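Local coordinates for putative uncharacterized protein (Wolbachia pipientis, PDB 3F4S) that probably introduces disulfide bonds into other proteins by dithiol-disulfide exchange, as a DsbA-type oxidoreductase of thioredoxin fold, at residues Asp116-Tyr121 with Leu126-Arg131; Phe79-Leu84 with Lys90-Ser95; Asn60-Ile65 with Asp103-Asn108; Glu67-Thr72 with Asn204-Leu209. The protein carries 1 engineered substitution. All coordinates share one frame; numbering follows the deposited sequence.

Contact 1: residues Asp116-Tyr121 with Leu126-Arg131; sequences DSWNYY and LTLLQR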
loop_
_atom_site.group_PDB
_atom_site.type_symbol
_atom_site.label_atom_id
_atom_site.label_comp_id
_atom_site.label_asym_id
_atom_site.label_seq_id
_atom_site.Cartn_x
_atom_site.Cartn_y
_atom_site.Cartn_z
ATOM N N ASP A 116 12.902 3.714 12.244
ATOM C CA ASP A 116 14.050 3.699 13.168
ATOM C C ASP A 116 13.640 3.535 14.635
ATOM O O ASP A 116 14.494 3.311 15.503
ATOM C CB ASP A 116 14.888 4.981 13.063
ATOM C CG ASP A 116 15.653 5.103 11.753
ATOM O OD1 ASP A 116 15.517 4.244 10.855
ATOM O OD2 ASP A 116 16.392 6.100 11.624
ATOM N N SER A 117 12.347 3.672 14.921
ATOM C CA SER A 117 11.888 3.720 16.305
ATOM C C SER A 117 11.324 2.412 16.864
ATOM O O SER A 117 10.953 2.357 18.037
ATOM C CB SER A 117 10.868 4.842 16.499
ATOM O OG SER A 117 11.462 6.110 16.321
ATOM N N TRP A 118 11.235 1.370 16.037
ATOM C CA TRP A 118 10.879 0.056 16.558
ATOM C C TRP A 118 11.934 -0.379 17.575
ATOM O O TRP A 118 13.047 0.165 17.611
ATOM C CB TRP A 118 10.832 -0.986 15.437
ATOM C CG TRP A 118 9.704 -0.846 14.480
ATOM C CD1 TRP A 118 9.788 -0.483 13.159
ATOM C CD2 TRP A 118 8.320 -1.107 14.738
ATOM N NE1 TRP A 118 8.541 -0.480 12.593
ATOM C CE2 TRP A 118 7.620 -0.866 13.533
ATOM C CE3 TRP A 118 7.602 -1.503 15.872
ATOM C CZ2 TRP A 118 6.235 -1.016 13.428
ATOM C CZ3 TRP A 118 6.220 -1.653 15.763
ATOM C CH2 TRP A 118 5.554 -1.415 14.547
ATOM N N ASN A 119 11.587 -1.370 18.387
ATOM C CA ASN A 119 12.547 -2.021 19.271
ATOM C C ASN A 119 13.146 -3.212 18.536
ATOM O O ASN A 119 12.474 -4.227 18.335
ATOM C CB ASN A 119 11.852 -2.476 20.560
ATOM C CG ASN A 119 12.823 -3.006 21.606
ATOM O OD1 ASN A 119 13.930 -3.446 21.290
ATOM N ND2 ASN A 119 12.406 -2.959 22.866
ATOM N N TYR A 120 14.402 -3.088 18.113
ATOM C CA TYR A 120 15.027 -4.142 17.309
ATOM C C TYR A 120 15.571 -5.310 18.136
ATOM O O TYR A 120 16.059 -6.308 17.594
ATOM C CB TYR A 120 16.072 -3.541 16.349
ATOM C CG TYR A 120 15.369 -2.803 15.235
ATOM C CD1 TYR A 120 14.956 -3.478 14.090
ATOM C CD2 TYR A 120 15.056 -1.452 15.351
ATOM C CE1 TYR A 120 14.272 -2.822 13.072
ATOM C CE2 TYR A 120 14.364 -0.790 14.346
ATOM C CZ TYR A 120 13.986 -1.481 13.203
ATOM O OH TYR A 120 13.302 -0.844 12.191
ATOM N N TYR A 121 15.457 -5.198 19.455
ATOM C CA TYR A 121 15.854 -6.294 20.327
ATOM C C TYR A 121 14.639 -7.107 20.771
ATOM O O TYR A 121 14.617 -8.336 20.635
ATOM C CB TYR A 121 16.621 -5.756 21.525
ATOM C CG TYR A 121 17.019 -6.808 22.521
ATOM C CD1 TYR A 121 17.975 -7.760 22.205
ATOM C CD2 TYR A 121 16.445 -6.845 23.784
ATOM C CE1 TYR A 121 18.350 -8.726 23.123
ATOM C CE2 TYR A 121 16.816 -7.805 24.708
ATOM C CZ TYR A 121 17.766 -8.746 24.369
ATOM O OH TYR A 121 18.145 -9.706 25.279
ATOM N N LEU A 126 5.508 -3.150 20.997
ATOM C CA LEU A 126 4.684 -2.312 20.117
ATOM C C LEU A 126 4.556 -0.861 20.602
ATOM O O LEU A 126 3.616 -0.144 20.235
ATOM C CB LEU A 126 3.299 -2.941 19.920
ATOM C CG LEU A 126 3.316 -4.368 19.355
ATOM C CD1 LEU A 126 1.894 -4.902 19.180
ATOM C CD2 LEU A 126 4.084 -4.425 18.035
ATOM N N THR A 127 5.514 -0.415 21.402
ATOM C CA THR A 127 5.525 0.977 21.877
ATOM C C THR A 127 5.354 1.974 20.721
ATOM O O THR A 127 4.653 2.977 20.845
ATOM C CB THR A 127 6.829 1.292 22.633
ATOM O OG1 THR A 127 6.915 0.470 23.800
ATOM C CG2 THR A 127 6.873 2.759 23.059
ATOM N N LEU A 128 5.993 1.700 19.589
ATOM C CA LEU A 128 5.881 2.612 18.452
ATOM C C LEU A 128 4.421 2.786 18.038
ATOM O O LEU A 128 3.974 3.904 17.764
ATOM C CB LEU A 128 6.715 2.133 17.255
ATOM C CG LEU A 128 6.510 2.956 15.976
ATOM C CD1 LEU A 128 6.725 4.461 16.223
ATOM C CD2 LEU A 128 7.448 2.476 14.865
ATOM N N LEU A 129 3.678 1.684 17.981
ATOM C CA LEU A 129 2.262 1.769 17.625
ATOM C C LEU A 129 1.450 2.513 18.697
ATOM O O LEU A 129 0.508 3.221 18.370
ATOM C CB LEU A 129 1.665 0.381 17.339
ATOM C CG LEU A 129 2.309 -0.415 16.192
ATOM C CD1 LEU A 129 1.551 -1.714 15.928
ATOM C CD2 LEU A 129 2.417 0.413 14.917
ATOM N N GLN A 130 1.801 2.341 19.970
ATOM C CA GLN A 130 1.148 3.105 21.038
ATOM C C GLN A 130 1.371 4.598 20.820
ATOM O O GLN A 130 0.463 5.404 21.021
ATOM C CB GLN A 130 1.676 2.714 22.421
ATOM C CG GLN A 130 1.473 1.255 22.800
ATOM C CD GLN A 130 2.028 0.923 24.179
ATOM O OE1 GLN A 130 2.470 1.805 24.920
ATOM N NE2 GLN A 130 1.991 -0.353 24.533
ATOM N N ARG A 131 2.582 4.960 20.407
ATOM C CA ARG A 131 2.909 6.359 20.169
ATOM C C ARG A 131 2.110 6.913 18.993
ATOM O O ARG A 131 1.520 7.997 19.068
ATOM C CB ARG A 131 4.413 6.533 19.938
ATOM C CG ARG A 131 4.823 7.976 19.633
ATOM C CD ARG A 131 5.274 8.114 18.195
ATOM N NE ARG A 131 6.655 7.660 18.038
ATOM C CZ ARG A 131 7.345 7.711 16.906
ATOM N NH1 ARG A 131 6.790 8.172 15.789
ATOM N NH2 ARG A 131 8.598 7.291 16.890
#
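Trp-118 and Leu-128 mark the closest backbone approach, their CA atoms 5.9 Å apart. At this point a loop leaving the end of a 3-10 segment (Asp-116 and Ser-117) passes the first turn of helix 127-135, for which Leu-126 is the N-cap residue. Leu-128 is directed at the loop. Its CG stands opposite the backbone N (chi1 173°), and this carries CD2 over the indole, 3.7 Å from the centroid of the five-membered ring of Trp-118 and 15° off the ring normal, a CH-pi contact well centred on the face. The six-membered ring meets two more leucines, one before and one after Leu-128 in the chain. There Trp-118 CH2 lies 3.6 Å from Leu-129 CD2, and Trp-118 CZ3 lies 4.2 Å from Leu-126 CD2; both methyls approach obliquely. The other branch of Leu-128, CD1, sits 3.3 Å above the guanidinium plane of Arg-131. At the edge of that group Ser-117 OG is 3.1 Å from Arg-131 NH2, and NH1 is hydrogen-bonded to Ser-114 OG. Trp-118 also makes a cation-pi contact with Arg-87 and touches Thr-50, the neighbour of Cys-51 in the Cys-51/Cys-54 disulfide. The contact thus belongs to the helical insertion of a DsbA-like thioredoxin fold, on the side beside its CxxC motif.

Contact 2: residues Phe79-Leu84 with Lys90-Ser95; sequences FRHFPL and KAAMLS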
loop_
_atom_site.group_PDB
_atom_site.type_symbol
_atom_site.label_atom_id
_atom_site.label_comp_id
_atom_site.label_asym_id
_atom_site.label_seq_id
_atom_site.Cartn_x
_atom_site.Cartn_y
_atom_site.Cartn_z
ATOM N N PHE A 79 -2.948 0.534 -1.822
ATOM C CA PHE A 79 -1.901 -0.077 -1.017
ATOM C C PHE A 79 -2.450 -1.355 -0.407
ATOM O O PHE A 79 -3.536 -1.348 0.184
ATOM C CB PHE A 79 -1.467 0.871 0.103
ATOM C CG PHE A 79 -0.347 0.331 0.954
ATOM C CD1 PHE A 79 0.933 0.217 0.440
ATOM C CD2 PHE A 79 -0.574 -0.063 2.262
ATOM C CE1 PHE A 79 1.969 -0.278 1.209
ATOM C CE2 PHE A 79 0.460 -0.562 3.044
ATOM C CZ PHE A 79 1.738 -0.669 2.513
ATOM N N ARG A 80 -1.702 -2.445 -0.552
ATOM C CA ARG A 80 -2.072 -3.725 0.046
ATOM C C ARG A 80 -0.958 -4.202 0.967
ATOM O O ARG A 80 0.227 -4.122 0.624
ATOM C CB ARG A 80 -2.381 -4.769 -1.032
ATOM C CG ARG A 80 -3.666 -4.467 -1.805
ATOM C CD ARG A 80 -3.927 -5.459 -2.931
ATOM N NE ARG A 80 -5.091 -5.059 -3.717
ATOM C CZ ARG A 80 -5.370 -5.530 -4.928
ATOM N NH1 ARG A 80 -4.564 -6.425 -5.490
ATOM N NH2 ARG A 80 -6.453 -5.113 -5.573
ATOM N N HIS A 81 -1.339 -4.673 2.149
ATOM C CA HIS A 81 -0.364 -5.081 3.155
ATOM C C HIS A 81 0.350 -6.373 2.755
ATOM O O HIS A 81 -0.234 -7.262 2.116
ATOM C CB HIS A 81 -1.045 -5.272 4.514
ATOM C CG HIS A 81 -1.480 -3.989 5.160
ATOM N ND1 HIS A 81 -0.588 -3.012 5.545
ATOM C CD2 HIS A 81 -2.710 -3.530 5.495
ATOM C CE1 HIS A 81 -1.247 -2.003 6.088
ATOM N NE2 HIS A 81 -2.537 -2.293 6.071
ATOM N N PHE A 82 1.619 -6.469 3.129
ATOM C CA PHE A 82 2.389 -7.688 2.935
ATOM C C PHE A 82 3.309 -7.833 4.137
ATOM O O PHE A 82 4.520 -7.630 4.026
ATOM C CB PHE A 82 3.215 -7.592 1.651
ATOM C CG PHE A 82 3.640 -8.926 1.099
ATOM C CD1 PHE A 82 2.865 -9.573 0.150
ATOM C CD2 PHE A 82 4.812 -9.531 1.528
ATOM C CE1 PHE A 82 3.251 -10.802 -0.373
ATOM C CE2 PHE A 82 5.208 -10.762 1.011
ATOM C CZ PHE A 82 4.424 -11.398 0.059
ATOM N N PRO A 83 2.741 -8.172 5.307
ATOM C CA PRO A 83 3.600 -8.164 6.495
ATOM C C PRO A 83 4.500 -9.385 6.565
ATOM O O PRO A 83 4.151 -10.455 6.059
ATOM C CB PRO A 83 2.599 -8.135 7.655
ATOM C CG PRO A 83 1.325 -7.617 7.039
ATOM C CD PRO A 83 1.314 -8.208 5.666
ATOM N N LEU A 84 5.669 -9.191 7.170
ATOM C CA LEU A 84 6.700 -10.223 7.205
ATOM C C LEU A 84 7.161 -10.557 8.616
ATOM O O LEU A 84 8.019 -11.425 8.807
ATOM C CB LEU A 84 7.904 -9.792 6.364
ATOM C CG LEU A 84 7.608 -9.657 4.871
ATOM C CD1 LEU A 84 8.807 -9.079 4.161
ATOM C CD2 LEU A 84 7.221 -11.007 4.269
ATOM N N LYS A 90 1.046 -6.646 13.179
ATOM C CA LYS A 90 0.271 -5.873 14.152
ATOM C C LYS A 90 -0.002 -4.455 13.632
ATOM O O LYS A 90 -1.098 -3.917 13.820
ATOM C CB LYS A 90 0.981 -5.833 15.512
ATOM C CG LYS A 90 0.946 -7.161 16.262
ATOM C CD LYS A 90 -0.422 -7.412 16.866
ATOM C CE LYS A 90 -0.560 -8.849 17.340
ATOM N NZ LYS A 90 -1.776 -9.068 18.186
ATOM N N ALA A 91 0.990 -3.858 12.973
ATOM C CA ALA A 91 0.812 -2.526 12.393
ATOM C C ALA A 91 -0.275 -2.576 11.310
ATOM O O ALA A 91 -1.156 -1.705 11.259
ATOM C CB ALA A 91 2.123 -2.007 11.814
ATOM N N ALA A 92 -0.220 -3.598 10.458
ATOM C CA ALA A 92 -1.223 -3.750 9.408
ATOM C C ALA A 92 -2.622 -3.902 10.009
ATOM O O ALA A 92 -3.591 -3.336 9.503
ATOM C CB ALA A 92 -0.888 -4.945 8.513
ATOM N N MET A 93 -2.731 -4.675 11.084
ATOM C CA MET A 93 -4.011 -4.813 11.779
ATOM C C MET A 93 -4.485 -3.464 12.317
ATOM O O MET A 93 -5.659 -3.108 12.181
ATOM C CB MET A 93 -3.884 -5.836 12.916
ATOM C CG MET A 93 -3.671 -7.278 12.413
ATOM S SD MET A 93 -3.196 -8.424 13.716
ATOM C CE MET A 93 -4.631 -8.344 14.793
ATOM N N LEU A 94 -3.572 -2.715 12.926
ATOM C CA LEU A 94 -3.928 -1.424 13.505
ATOM C C LEU A 94 -4.433 -0.439 12.448
ATOM O O LEU A 94 -5.282 0.401 12.739
ATOM C CB LEU A 94 -2.755 -0.830 14.287
ATOM C CG LEU A 94 -3.021 0.450 15.081
ATOM C CD1 LEU A 94 -4.244 0.289 15.990
ATOM C CD2 LEU A 94 -1.787 0.847 15.876
ATOM N N SER A 95 -3.926 -0.549 11.222
ATOM C CA SER A 95 -4.342 0.362 10.155
ATOM C C SER A 95 -5.850 0.307 9.926
ATOM O O SER A 95 -6.444 1.262 9.430
ATOM C CB SER A 95 -3.591 0.076 8.850
ATOM O OG SER A 95 -4.101 -1.085 8.215
#
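His-81 ends strand 75-81 of the thioredoxin sheet, and its imidazole packs on Ala-92 of helix 86-94, the first helix of the DsbA-type helical insertion. The closest CA pair is His-81 with Ala-92, at 6.5 Å. With CG turned anti to the carbonyl carbon, the His-81 ring lies flat against the helix: Ala-92 CB stands 3.6 Å from the ring centroid, a CH-pi contact over the middle of one face. In one of its two conformers Pro-83 CG also comes to 3.8 Å from Ala-92 CB, a doubtful detail. Beyond the methyl, one helical turn on, Ser-95 places its hydroxyl between the backbone N and the carbonyl carbon (chi1 76°), which brings OG both back to its own helix and across to the strand. All four residues are buried, and the buried hydroxyl donates to one group and accepts from another. Tyr-104 of helix 101-113 adds a weak hydrogen bond to the same oxygen. Ser-95 OG donates to Ala-92 O at 2.6 Å, and it accepts from His-81 NE2 at 2.9 Å, a bent bond of 140° at the donor hydrogen, with the oxygen tilted 26° out of the imidazole plane.

Contact 3: residues Asn60-Ile65 with Asp103-Asn108; sequences NVFPKI and DYFNFN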
loop_
_atom_site.group_PDB
_atom_site.type_symbol
_atom_site.label_atom_id
_atom_site.label_comp_id
_atom_site.label_asym_id
_atom_site.label_seq_id
_atom_site.Cartn_x
_atom_site.Cartn_y
_atom_site.Cartn_z
ATOM N N ASN A 60 10.908 9.433 0.578
ATOM C CA ASN A 60 11.603 10.277 -0.392
ATOM C C ASN A 60 11.083 10.314 -1.818
ATOM O O ASN A 60 11.436 11.215 -2.579
ATOM C CB ASN A 60 13.078 9.922 -0.398
ATOM C CG ASN A 60 13.721 10.159 0.952
ATOM O OD1 ASN A 60 13.435 11.158 1.618
ATOM N ND2 ASN A 60 14.570 9.243 1.373
ATOM N N VAL A 61 10.258 9.343 -2.181
ATOM C CA VAL A 61 9.761 9.271 -3.543
ATOM C C VAL A 61 8.248 9.379 -3.600
ATOM O O VAL A 61 7.704 10.139 -4.399
ATOM C CB VAL A 61 10.196 7.966 -4.245
ATOM C CG1 VAL A 61 9.722 7.973 -5.693
ATOM C CG2 VAL A 61 11.711 7.804 -4.180
ATOM N N PHE A 62 7.563 8.617 -2.755
ATOM C CA PHE A 62 6.108 8.603 -2.823
ATOM C C PHE A 62 5.400 9.955 -2.682
ATOM O O PHE A 62 4.413 10.196 -3.376
ATOM C CB PHE A 62 5.489 7.575 -1.873
ATOM C CG PHE A 62 4.075 7.241 -2.234
ATOM C CD1 PHE A 62 3.810 6.342 -3.256
ATOM C CD2 PHE A 62 3.015 7.855 -1.592
ATOM C CE1 PHE A 62 2.516 6.041 -3.623
ATOM C CE2 PHE A 62 1.704 7.570 -1.958
ATOM C CZ PHE A 62 1.454 6.652 -2.971
ATOM N N PRO A 63 5.881 10.834 -1.783
ATOM C CA PRO A 63 5.176 12.116 -1.654
ATOM C C PRO A 63 5.065 12.853 -2.994
ATOM O O PRO A 63 4.029 13.467 -3.271
ATOM C CB PRO A 63 6.041 12.894 -0.660
ATOM C CG PRO A 63 6.701 11.810 0.173
ATOM C CD PRO A 63 6.959 10.685 -0.786
ATOM N N LYS A 64 6.108 12.779 -3.818
ATOM C CA LYS A 64 6.098 13.452 -5.119
ATOM C C LYS A 64 5.175 12.737 -6.101
ATOM O O LYS A 64 4.528 13.372 -6.934
ATOM C CB LYS A 64 7.514 13.556 -5.698
ATOM C CG LYS A 64 8.376 14.651 -5.072
ATOM N N ILE A 65 5.121 11.409 -6.011
ATOM C CA ILE A 65 4.180 10.643 -6.816
ATOM C C ILE A 65 2.744 11.041 -6.459
ATOM O O ILE A 65 1.903 11.255 -7.340
ATOM C CB ILE A 65 4.376 9.116 -6.632
ATOM C CG1 ILE A 65 5.711 8.669 -7.240
ATOM C CG2 ILE A 65 3.217 8.348 -7.250
ATOM C CD1 ILE A 65 6.015 7.205 -7.036
ATOM N N ASP A 103 -6.913 9.217 6.450
ATOM C CA ASP A 103 -6.463 8.743 7.764
ATOM C C ASP A 103 -5.701 7.420 7.645
ATOM O O ASP A 103 -4.687 7.205 8.315
ATOM C CB ASP A 103 -7.645 8.565 8.720
ATOM C CG ASP A 103 -8.290 9.881 9.119
ATOM O OD1 ASP A 103 -7.707 10.950 8.849
ATOM O OD2 ASP A 103 -9.384 9.844 9.713
ATOM N N TYR A 104 -6.210 6.529 6.802
ATOM C CA TYR A 104 -5.588 5.232 6.567
ATOM C C TYR A 104 -4.200 5.388 5.951
ATOM O O TYR A 104 -3.210 4.834 6.447
ATOM C CB TYR A 104 -6.471 4.408 5.638
ATOM C CG TYR A 104 -5.994 2.997 5.409
ATOM C CD1 TYR A 104 -6.279 1.998 6.328
ATOM C CD2 TYR A 104 -5.276 2.655 4.268
ATOM C CE1 TYR A 104 -5.863 0.702 6.128
ATOM C CE2 TYR A 104 -4.866 1.345 4.049
ATOM C CZ TYR A 104 -5.158 0.379 4.991
ATOM O OH TYR A 104 -4.756 -0.920 4.814
ATOM N N PHE A 105 -4.133 6.146 4.864
ATOM C CA PHE A 105 -2.865 6.446 4.214
ATOM C C PHE A 105 -1.886 7.101 5.189
ATOM O O PHE A 105 -0.706 6.741 5.227
ATOM C CB PHE A 105 -3.081 7.349 2.994
ATOM C CG PHE A 105 -1.799 7.860 2.391
ATOM C CD1 PHE A 105 -1.004 7.024 1.622
ATOM C CD2 PHE A 105 -1.380 9.168 2.604
ATOM C CE1 PHE A 105 0.189 7.481 1.070
ATOM C CE2 PHE A 105 -0.191 9.638 2.049
ATOM C CZ PHE A 105 0.596 8.790 1.282
ATOM N N ASN A 106 -2.384 8.045 5.990
ATOM C CA ASN A 106 -1.536 8.765 6.941
ATOM C C ASN A 106 -1.011 7.864 8.053
ATOM O O ASN A 106 0.098 8.063 8.554
ATOM C CB ASN A 106 -2.256 9.986 7.522
ATOM C CG ASN A 106 -2.213 11.179 6.588
ATOM O OD1 ASN A 106 -1.369 11.248 5.698
ATOM N ND2 ASN A 106 -3.127 12.124 6.782
ATOM N N PHE A 107 -1.802 6.871 8.440
ATOM C CA PHE A 107 -1.323 5.915 9.421
ATOM C C PHE A 107 -0.151 5.109 8.849
ATOM O O PHE A 107 0.917 5.005 9.472
ATOM C CB PHE A 107 -2.428 4.964 9.901
ATOM C CG PHE A 107 -1.896 3.835 10.741
ATOM C CD1 PHE A 107 -1.675 4.015 12.104
ATOM C CD2 PHE A 107 -1.536 2.625 10.157
ATOM C CE1 PHE A 107 -1.157 2.989 12.880
ATOM C CE2 PHE A 107 -1.010 1.595 10.923
ATOM C CZ PHE A 107 -0.819 1.775 12.286
ATOM N N ASN A 108 -0.350 4.520 7.675
ATOM C CA ASN A 108 0.727 3.752 7.053
ATOM C C ASN A 108 1.976 4.603 6.846
ATOM O O ASN A 108 3.095 4.145 7.096
ATOM C CB ASN A 108 0.263 3.090 5.753
ATOM C CG ASN A 108 -0.768 2.011 6.001
ATOM O OD1 ASN A 108 -0.694 1.294 6.996
ATOM N ND2 ASN A 108 -1.753 1.909 5.117
#
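Phe-62 and Phe-105 make this contact by themselves, one ring from the start of helix 62-70 and one from helix 101-113. They bury about 35 and 36 Å² respectively, the whole of the 71 Å² between the segments. The two rings meet rim to rim: Phe-62 CE2 is 3.4 Å from Phe-105 CE1 and 3.6 Å from Phe-105 CZ. Their centroids are 5.7 Å apart with planes inclined at 41°, so the pair is neither a parallel stack nor a T-shaped one. Each side chain leaves its helix extended, CG anti to the backbone N (chi1 -162° for Phe-62 and 172° for Phe-105), and that is how single rings bridge helices whose backbones stay well separated. Around them, Phe-62 also meets the rings of His-58 and Tyr-77, while Phe-105 touches Lys-66. Helix 62-70 follows the CxxC helix 52-60, and helix 101-113 belongs to the helical insertion, so the two rings connect both parts of the fold. With carbon alone on either side, the joint rests on dispersion and hydrophobic burial, without a directional bond to fix the angle between the rings.

Contact 4: residues Glu67-Thr72 with Asn204-Leu209; sequences EKYIDT and NVIDKL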
loop_
_atom_site.group_PDB
_atom_site.type_symbol
_atom_site.label_atom_id
_atom_site.label_comp_id
_atom_site.label_asym_id
_atom_site.label_seq_id
_atom_site.Cartn_x
_atom_site.Cartn_y
_atom_site.Cartn_z
ATOM N N GLU A 67 1.669 13.871 -5.047
ATOM C CA GLU A 67 1.404 15.246 -5.473
ATOM C C GLU A 67 1.195 15.337 -6.982
ATOM O O GLU A 67 0.303 16.039 -7.452
ATOM C CB GLU A 67 2.538 16.188 -5.050
ATOM C CG GLU A 67 2.327 17.633 -5.499
ATOM C CD GLU A 67 3.546 18.513 -5.287
ATOM O OE1 GLU A 67 4.587 17.995 -4.839
ATOM O OE2 GLU A 67 3.464 19.728 -5.574
ATOM N N LYS A 68 2.019 14.622 -7.736
ATOM C CA LYS A 68 1.988 14.700 -9.193
ATOM C C LYS A 68 0.822 13.940 -9.834
ATOM O O LYS A 68 0.254 14.393 -10.833
ATOM C CB LYS A 68 3.321 14.192 -9.754
ATOM C CG LYS A 68 3.599 14.554 -11.200
ATOM C CD LYS A 68 4.996 14.090 -11.595
ATOM C CE LYS A 68 5.313 14.392 -13.049
ATOM N NZ LYS A 68 5.522 15.845 -13.287
ATOM N N TYR A 69 0.456 12.796 -9.263
ATOM C CA TYR A 69 -0.451 11.874 -9.950
ATOM C C TYR A 69 -1.746 11.527 -9.217
ATOM O O TYR A 69 -2.758 11.248 -9.853
ATOM C CB TYR A 69 0.281 10.574 -10.307
ATOM C CG TYR A 69 1.432 10.780 -11.255
ATOM C CD1 TYR A 69 1.212 11.157 -12.574
ATOM C CD2 TYR A 69 2.741 10.599 -10.833
ATOM C CE1 TYR A 69 2.267 11.340 -13.447
ATOM C CE2 TYR A 69 3.797 10.786 -11.692
ATOM C CZ TYR A 69 3.557 11.158 -12.995
ATOM O OH TYR A 69 4.619 11.341 -13.844
ATOM N N ILE A 70 -1.714 11.520 -7.891
ATOM C CA ILE A 70 -2.882 11.099 -7.122
ATOM C C ILE A 70 -3.778 12.287 -6.763
ATOM O O ILE A 70 -4.998 12.258 -6.970
ATOM C CB ILE A 70 -2.461 10.326 -5.847
ATOM C CG1 ILE A 70 -1.565 9.138 -6.219
ATOM C CG2 ILE A 70 -3.689 9.873 -5.071
ATOM C CD1 ILE A 70 -0.954 8.405 -5.029
ATOM N N ASP A 71 -3.159 13.333 -6.233
ATOM C CA ASP A 71 -3.864 14.557 -5.891
ATOM C C ASP A 71 -4.454 15.212 -7.144
ATOM O O ASP A 71 -5.438 15.948 -7.074
ATOM C CB ASP A 71 -2.907 15.533 -5.206
ATOM C CG ASP A 71 -2.421 15.031 -3.863
ATOM O OD1 ASP A 71 -2.968 14.024 -3.364
ATOM O OD2 ASP A 71 -1.491 15.649 -3.307
ATOM N N THR A 72 -3.844 14.934 -8.291
ATOM C CA THR A 72 -4.233 15.560 -9.549
ATOM C C THR A 72 -5.304 14.773 -10.304
ATOM O O THR A 72 -5.780 15.214 -11.352
ATOM C CB THR A 72 -3.020 15.708 -10.471
ATOM O OG1 THR A 72 -2.356 14.442 -10.562
ATOM C CG2 THR A 72 -2.050 16.750 -9.921
ATOM N N ASN A 204 8.427 8.355 -15.672
ATOM C CA ASN A 204 8.557 7.829 -17.027
ATOM C C ASN A 204 7.478 6.794 -17.335
ATOM O O ASN A 204 6.804 6.870 -18.364
ATOM C CB ASN A 204 9.945 7.214 -17.222
ATOM C CG ASN A 204 10.137 6.630 -18.608
ATOM O OD1 ASN A 204 10.410 5.439 -18.756
ATOM N ND2 ASN A 204 9.994 7.465 -19.628
ATOM N N VAL A 205 7.325 5.829 -16.435
ATOM C CA VAL A 205 6.335 4.766 -16.587
ATOM C C VAL A 205 4.919 5.339 -16.605
ATOM O O VAL A 205 4.118 5.028 -17.491
ATOM C CB VAL A 205 6.453 3.719 -15.446
ATOM C CG1 VAL A 205 5.223 2.822 -15.405
ATOM C CG2 VAL A 205 7.723 2.892 -15.596
ATOM N N ILE A 206 4.617 6.191 -15.633
ATOM C CA ILE A 206 3.258 6.708 -15.476
ATOM C C ILE A 206 2.871 7.690 -16.585
ATOM O O ILE A 206 1.765 7.621 -17.122
ATOM C CB ILE A 206 3.052 7.333 -14.083
ATOM C CG1 ILE A 206 3.141 6.247 -13.008
ATOM C CG2 ILE A 206 1.710 8.031 -14.005
ATOM C CD1 ILE A 206 3.282 6.782 -11.593
ATOM N N ASP A 207 3.780 8.593 -16.938
ATOM C CA ASP A 207 3.520 9.529 -18.033
ATOM C C ASP A 207 3.182 8.805 -19.332
ATOM O O ASP A 207 2.230 9.167 -20.023
ATOM C CB ASP A 207 4.713 10.455 -18.257
ATOM C CG ASP A 207 4.795 11.558 -17.228
ATOM O OD1 ASP A 207 3.869 11.671 -16.396
ATOM O OD2 ASP A 207 5.787 12.316 -17.259
ATOM N N LYS A 208 3.973 7.787 -19.663
ATOM C CA LYS A 208 3.777 7.026 -20.896
ATOM C C LYS A 208 2.420 6.326 -20.902
ATOM O O LYS A 208 1.705 6.325 -21.906
ATOM C CB LYS A 208 4.897 5.999 -21.064
ATOM N N LEU A 209 2.066 5.739 -19.765
ATOM C CA LEU A 209 0.808 5.021 -19.632
ATOM C C LEU A 209 -0.368 5.997 -19.677
ATOM O O LEU A 209 -1.387 5.734 -20.321
ATOM C CB LEU A 209 0.799 4.236 -18.322
ATOM C CG LEU A 209 0.108 2.872 -18.277
ATOM C CD1 LEU A 209 0.597 1.959 -19.390
ATOM C CD2 LEU A 209 0.343 2.230 -16.919
HETATM O O HOH W 1 6.492 14.572 -16.098
#
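Tyr-69 OH donates to Asp-207 OD1 at 2.7 Å, the one direct hydrogen bond between 67-72 and 204-209. The phenol comes to the carboxylate from above its plane, 54° out of it, and the ring and carboxylate planes stand 66° apart. The other oxygen, Asp-207 OD2, accepts from a water at 2.6 Å, and this water in turn takes a weak bond from Lys-68 NZ. Both oxygens therefore have a partner, and Lys-68 NZ, 5.3 Å from Asp-207 OD2 and not in contact with it, would probably help stabilise the negative charge. Tyr-69 CG lies anti to the carbonyl carbon (chi1 -62°), which sends the ring across to Ile-206 and Asp-207. The ring is sandwiched. On one face Ile-206 CG2 lies 3.6 Å from the Tyr-69 ring centroid in a CH-pi contact; over the opposite face is Lys-68 CG, offset toward the rim. Ile-206 and Tyr-69 both also touch Met-75 of strand 75-81. Two helices side by side on one face of the central sheet, the second C-terminal, are characteristic of the thioredoxin fold.

How the contacts relate
Contacts 2 (buried) and 3 (partly buried) have centres about 9 Å from the chain's centre; contacts 4 (buried) and 1 (partly buried) lie at about 17 and 20 Å, on opposite sides. Buried His-81 and Ser-95 hydrogen-bond each other inside, whereas outer contact 4 uses exposed Asp-207 and a water. Contact 3 is purely ring against ring. A methyl over an aromatic face recurs in contacts 1, 2 and 4. Contacts 3 and 4 share helix 62-70, and Phe-62 CZ touches Ile-70 CD1; one faces the helical insertion, the other the C-terminal helix. Tyr-104 OH, 2.9 Å from His-81 NE2, joins contacts 2 and 3, and Leu-129 against Ala-91 and Leu-94 joins contacts 1 and 2.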